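Local coordinates for protein N-acyl-D-glutamate deacylase (Bordetella bronchiseptica, PDB 3GIP) that hydrolyses N-acyl-D-glutamate to D-glutamate and a carboxylate, as a zinc-binding deacylase of the amidohydrolase superfamily, at residues T186-Q191 with H218-A223; G225-V230 with S260-A265. All blocks are in the same frame, centred on the assembly; numbering follows the deposited sequence.

Contact 1 (T186-Q191 with H218-A223). With ZN (zinc ion), chain F; ACY (acetic acid), chain C.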
loop_
_atom_site.group_PDB
_atom_site.type_symbol
_atom_site.label_atom_id
_atom_site.label_comp_id
_atom_site.label_asym_id
_atom_site.label_seq_id
_atom_site.Cartn_x
_atom_site.Cartn_y
_atom_site.Cartn_z
ATOM N N THR A 186 5.422 11.347 0.102
ATOM C CA THR A 186 6.380 11.952 1.013
ATOM C C THR A 186 6.559 11.049 2.228
ATOM O O THR A 186 5.667 10.265 2.574
ATOM C CB THR A 186 5.932 13.354 1.500
ATOM O OG1 THR A 186 4.570 13.304 1.948
ATOM C CG2 THR A 186 6.058 14.373 0.381
ATOM N N GLY A 187 7.732 11.148 2.843
ATOM C CA GLY A 187 8.047 10.388 4.044
ATOM C C GLY A 187 8.641 11.430 4.969
ATOM O O GLY A 187 9.849 11.453 5.216
ATOM N N LEU A 188 7.781 12.304 5.479
ATOM C CA LEU A 188 8.215 13.407 6.324
ATOM C C LEU A 188 8.805 13.017 7.671
ATOM O O LEU A 188 9.431 13.839 8.339
ATOM C CB LEU A 188 7.059 14.401 6.497
ATOM C CG LEU A 188 6.466 14.888 5.167
ATOM C CD1 LEU A 188 5.424 15.960 5.433
ATOM C CD2 LEU A 188 7.573 15.439 4.263
ATOM N N ALA A 189 8.624 11.759 8.059
ATOM C CA ALA A 189 9.168 11.269 9.320
ATOM C C ALA A 189 10.572 10.716 9.091
ATOM O O ALA A 189 11.258 10.337 10.039
ATOM C CB ALA A 189 8.261 10.167 9.890
ATOM N N TYR A 190 10.993 10.673 7.828
ATOM C CA TYR A 190 12.301 10.135 7.458
ATOM C C TYR A 190 13.224 11.143 6.786
ATOM O O TYR A 190 12.783 12.166 6.261
ATOM C CB TYR A 190 12.144 8.976 6.472
ATOM C CG TYR A 190 11.259 7.847 6.925
ATOM C CD1 TYR A 190 11.525 7.156 8.101
ATOM C CD2 TYR A 190 10.178 7.435 6.144
ATOM C CE1 TYR A 190 10.738 6.077 8.491
ATOM C CE2 TYR A 190 9.387 6.360 6.523
ATOM C CZ TYR A 190 9.675 5.684 7.698
ATOM O OH TYR A 190 8.897 4.613 8.076
ATOM N N GLN A 191 14.511 10.825 6.794
ATOM C CA GLN A 191 15.498 11.657 6.126
ATOM C C GLN A 191 15.495 11.140 4.694
ATOM O O GLN A 191 15.319 9.942 4.463
ATOM C CB GLN A 191 16.883 11.456 6.744
ATOM C CG GLN A 191 17.030 12.043 8.130
ATOM C CD GLN A 191 16.759 13.533 8.156
ATOM O OE1 GLN A 191 17.356 14.299 7.397
ATOM N NE2 GLN A 191 15.857 13.955 9.033
ATOM N N HIS A 218 3.351 9.863 4.270
ATOM C CA HIS A 218 3.656 9.218 5.531
ATOM C C HIS A 218 4.009 10.533 6.221
ATOM O O HIS A 218 5.073 11.115 5.973
ATOM C CB HIS A 218 4.879 8.303 5.408
ATOM C CG HIS A 218 5.379 7.791 6.724
ATOM N ND1 HIS A 218 5.770 6.481 6.918
ATOM C CD2 HIS A 218 5.578 8.422 7.906
ATOM C CE1 HIS A 218 6.185 6.330 8.163
ATOM N NE2 HIS A 218 6.080 7.492 8.783
ATOM N N ILE A 219 3.094 11.026 7.046
ATOM C CA ILE A 219 3.270 12.315 7.702
ATOM C C ILE A 219 4.477 12.479 8.629
ATOM O O ILE A 219 5.125 11.507 9.020
ATOM C CB ILE A 219 1.952 12.738 8.396
ATOM C CG1 ILE A 219 1.595 11.777 9.529
ATOM C CG2 ILE A 219 0.822 12.735 7.358
ATOM C CD1 ILE A 219 0.271 12.110 10.192
ATOM N N ARG A 220 4.769 13.732 8.968
ATOM C CA ARG A 220 5.938 14.074 9.774
ATOM C C ARG A 220 6.098 13.326 11.091
ATOM O O ARG A 220 7.200 12.901 11.439
ATOM C CB ARG A 220 5.971 15.585 10.017
ATOM C CG ARG A 220 7.298 16.093 10.569
ATOM C CD ARG A 220 7.345 17.616 10.537
ATOM N NE ARG A 220 7.267 18.134 9.172
ATOM C CZ ARG A 220 8.308 18.242 8.350
ATOM N NH1 ARG A 220 9.517 17.875 8.755
ATOM N NH2 ARG A 220 8.138 18.711 7.118
ATOM N N ASN A 221 5.005 13.170 11.829
ATOM C CA ASN A 221 5.063 12.456 13.092
ATOM C C ASN A 221 3.714 11.815 13.349
ATOM O O ASN A 221 2.677 12.420 13.090
ATOM C CB ASN A 221 5.427 13.410 14.230
ATOM C CG ASN A 221 5.558 12.699 15.558
ATOM O OD1 ASN A 221 4.588 12.563 16.303
ATOM N ND2 ASN A 221 6.762 12.220 15.855
ATOM N N GLU A 222 3.731 10.587 13.853
ATOM C CA GLU A 222 2.488 9.876 14.109
ATOM C C GLU A 222 2.285 9.568 15.585
ATOM O O GLU A 222 1.558 8.640 15.949
ATOM C CB GLU A 222 2.456 8.599 13.265
ATOM C CG GLU A 222 2.575 8.893 11.767
ATOM C CD GLU A 222 2.382 7.671 10.893
ATOM O OE1 GLU A 222 3.270 6.794 10.883
ATOM O OE2 GLU A 222 1.333 7.586 10.219
ATOM N N ALA A 223 2.920 10.373 16.432
ATOM C CA ALA A 223 2.810 10.220 17.877
ATOM C C ALA A 223 2.371 11.550 18.491
ATOM O O ALA A 223 1.287 12.044 18.192
ATOM C CB ALA A 223 4.146 9.768 18.463
HETATM ZN ZN ZN F . 5.222 4.914 5.786
HETATM C C ACY C . 6.543 2.677 6.364
HETATM O O ACY C . 7.052 3.766 6.503
HETATM O OXT ACY C . 5.258 2.584 6.025
HETATM C CH3 ACY C . 7.355 1.431 6.572
#

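Contact 2 (G225-V230 with S260-A265)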
loop_
_atom_site.group_PDB
_atom_site.type_symbol
_atom_site.label_atom_id
_atom_site.label_comp_id
_atom_site.label_asym_id
_atom_site.label_seq_id
_atom_site.Cartn_x
_atom_site.Cartn_y
_atom_site.Cartn_z
ATOM N N GLY A 225 3.098 14.523 17.817
ATOM C CA GLY A 225 2.799 15.579 16.866
ATOM C C GLY A 225 1.894 15.162 15.724
ATOM O O GLY A 225 1.888 15.808 14.677
ATOM N N VAL A 226 1.107 14.107 15.925
ATOM C CA VAL A 226 0.228 13.611 14.872
ATOM C C VAL A 226 -0.809 14.616 14.372
ATOM O O VAL A 226 -1.066 14.690 13.172
ATOM C CB VAL A 226 -0.481 12.295 15.302
ATOM C CG1 VAL A 226 -1.485 12.563 16.408
ATOM C CG2 VAL A 226 -1.147 11.645 14.092
ATOM N N GLU A 227 -1.407 15.395 15.271
ATOM C CA GLU A 227 -2.395 16.373 14.827
ATOM C C GLU A 227 -1.753 17.451 13.961
ATOM O O GLU A 227 -2.307 17.847 12.939
ATOM C CB GLU A 227 -3.113 17.006 16.024
ATOM C CG GLU A 227 -4.127 16.072 16.672
ATOM C CD GLU A 227 -4.909 16.732 17.794
ATOM O OE1 GLU A 227 -5.523 17.792 17.547
ATOM O OE2 GLU A 227 -4.915 16.187 18.919
ATOM N N ALA A 228 -0.577 17.919 14.366
ATOM C CA ALA A 228 0.129 18.936 13.594
ATOM C C ALA A 228 0.564 18.360 12.247
ATOM O O ALA A 228 0.548 19.053 11.227
ATOM C CB ALA A 228 1.347 19.424 14.369
ATOM N N ALA A 229 0.945 17.085 12.249
ATOM C CA ALA A 229 1.396 16.412 11.032
ATOM C C ALA A 229 0.286 16.292 9.994
ATOM O O ALA A 229 0.520 16.483 8.801
ATOM C CB ALA A 229 1.949 15.037 11.374
ATOM N N VAL A 230 -0.922 15.966 10.440
ATOM C CA VAL A 230 -2.047 15.858 9.521
ATOM C C VAL A 230 -2.392 17.250 8.994
ATOM O O VAL A 230 -2.646 17.427 7.803
ATOM C CB VAL A 230 -3.286 15.238 10.218
ATOM C CG1 VAL A 230 -4.531 15.420 9.355
ATOM C CG2 VAL A 230 -3.042 13.754 10.463
ATOM N N SER A 260 -7.231 10.482 16.859
ATOM C CA SER A 260 -7.728 10.382 15.492
ATOM C C SER A 260 -9.090 11.065 15.401
ATOM O O SER A 260 -9.571 11.381 14.315
ATOM C CB SER A 260 -7.834 8.917 15.048
ATOM O OG SER A 260 -8.742 8.193 15.858
ATOM N N ARG A 261 -9.726 11.298 16.543
ATOM C CA ARG A 261 -11.009 11.975 16.499
ATOM C C ARG A 261 -10.742 13.379 15.973
ATOM O O ARG A 261 -11.504 13.906 15.165
ATOM C CB ARG A 261 -11.649 11.989 17.892
ATOM C CG ARG A 261 -11.874 10.569 18.394
ATOM C CD ARG A 261 -12.806 10.457 19.585
ATOM N NE ARG A 261 -13.026 9.047 19.905
ATOM C CZ ARG A 261 -13.876 8.598 20.821
ATOM N NH1 ARG A 261 -14.607 9.450 21.531
ATOM N NH2 ARG A 261 -13.998 7.291 21.025
ATOM N N ALA A 262 -9.624 13.961 16.401
ATOM C CA ALA A 262 -9.245 15.298 15.964
ATOM C C ALA A 262 -8.703 15.311 14.533
ATOM O O ALA A 262 -9.054 16.191 13.744
ATOM C CB ALA A 262 -8.207 15.879 16.916
ATOM N N THR A 263 -7.854 14.342 14.192
ATOM C CA THR A 263 -7.285 14.308 12.846
ATOM C C THR A 263 -8.342 14.022 11.787
ATOM O O THR A 263 -8.325 14.612 10.706
ATOM C CB THR A 263 -6.162 13.256 12.717
ATOM O OG1 THR A 263 -6.675 11.960 13.050
ATOM C CG2 THR A 263 -4.996 13.601 13.636
ATOM N N LEU A 264 -9.259 13.109 12.092
ATOM C CA LEU A 264 -10.323 12.779 11.153
ATOM C C LEU A 264 -11.283 13.957 11.011
ATOM O O LEU A 264 -11.868 14.164 9.948
ATOM C CB LEU A 264 -11.074 11.530 11.622
ATOM C CG LEU A 264 -10.232 10.250 11.600
ATOM C CD1 LEU A 264 -11.033 9.105 12.208
ATOM C CD2 LEU A 264 -9.818 9.922 10.168
ATOM N N ALA A 265 -11.442 14.730 12.081
ATOM C CA ALA A 265 -12.320 15.895 12.041
ATOM C C ALA A 265 -11.697 16.930 11.111
ATOM O O ALA A 265 -12.397 17.615 10.361
ATOM C CB ALA A 265 -12.494 16.480 13.443
#

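Contact 1 (T186-Q191 with H218-A223)
Y190 and H218 meet at the zinc ion, where both engage one bound acetate. H218 binds the metal through ND1 at 2.0 Å; C95 and H248 complete the protein ligands, and both acetate oxygens also coordinate. The Y190 hydroxyl donates to the acetate oxygen O, with OH to O 2.6 Å, while T289 is a further hydrogen-bond partner of that hydroxyl. The two rings are inclined at 56°, with Y190 CE2 over one face of the imidazole. H218 has CG anti to its backbone N (chi1 170°), which carries the ring off the strand end toward the metal.

Backbone pairing fixes the approach. Parallel strands are joined by H218 N to T186 O at 2.9 Å, nearly straight at the hydrogen (172°), and by L188 N to H218 O at 3.0 Å.

The remaining contacts are van der Waals. L188 CB lies 3.4 Å from R220 N and over one face of the guanidinium, whose NE forms a salt bridge with E232 and whose NH1 and NH2 hydrogen-bond to the carbonyls of A194 and A196. A189 CB touches R220 O at 3.3 Å.

The acetate, probably from the crystallisation liquor, thus has one oxygen shared between zinc and a phenol hydroxyl, consistent with polarisation of a bound carbonyl or carboxylate group.

Contact 2 (G225-V230 with S260-A265)
A chi1 of 58° sets T263 OG1 between the backbone N and the carbonyl carbon and leaves CG2 anti to the carbonyl carbon, reaching across to the helix of V226-V230; in V230, CG1 is anti to the backbone N (chi1 167°), which puts CG2 anti to the carbonyl carbon, where it meets that methyl. These two branches touch at 3.7 Å, T263 CG2 to V230 CG2, with the side chains crossing at about a right angle. The same T263 methyl packs on the backbone of the preceding turn, CG2 lying 4.0 Å from E227 CA, and it makes a looser approach to V226 CG2 at 4.3 Å. One methyl therefore meets three residues spread over a helical turn, and T263 gives the largest share of the buried surface. Its OG1 is used differently: it is hydrogen-bonded to H249 NE2, in a loop that also touches V230.

At the more exposed margin, the extended chain of E227 passes beside A262. OE1 comes within 3.4 Å of A262 CB, while OE2 forms a salt bridge with R259, just ahead of the second helix. R259 probably balances the charge of the carboxylate, which rests against that helix's first turn.

The segment axes approach to 9.4 Å at an angle of 10°. Such nearly parallel neighbouring helices, each following a strand of the inner barrel, are typical of the outer layer of the TIM-barrel-like fold of amidohydrolases.

The two contacts follow one another along the chain, contact 1 closing at A223 and contact 2 opening at G225, with centres 13 Å apart on the same side of the chain's centre. Contact 1 joins the ends of strands 183-187 and 214-218; contact 2 joins helix 226-240, the next helix after strand 214-218, to helix 260-272. They also touch directly: I219 CD1 packs on A229 CB at 3.6 Å and on V230 CG2 at 3.7 Å, and N221 OD1 accepts from G225 N at the start of the helix. The zinc-bearing strand end is thereby linked through a short loop to the outer helical layer of the barrel.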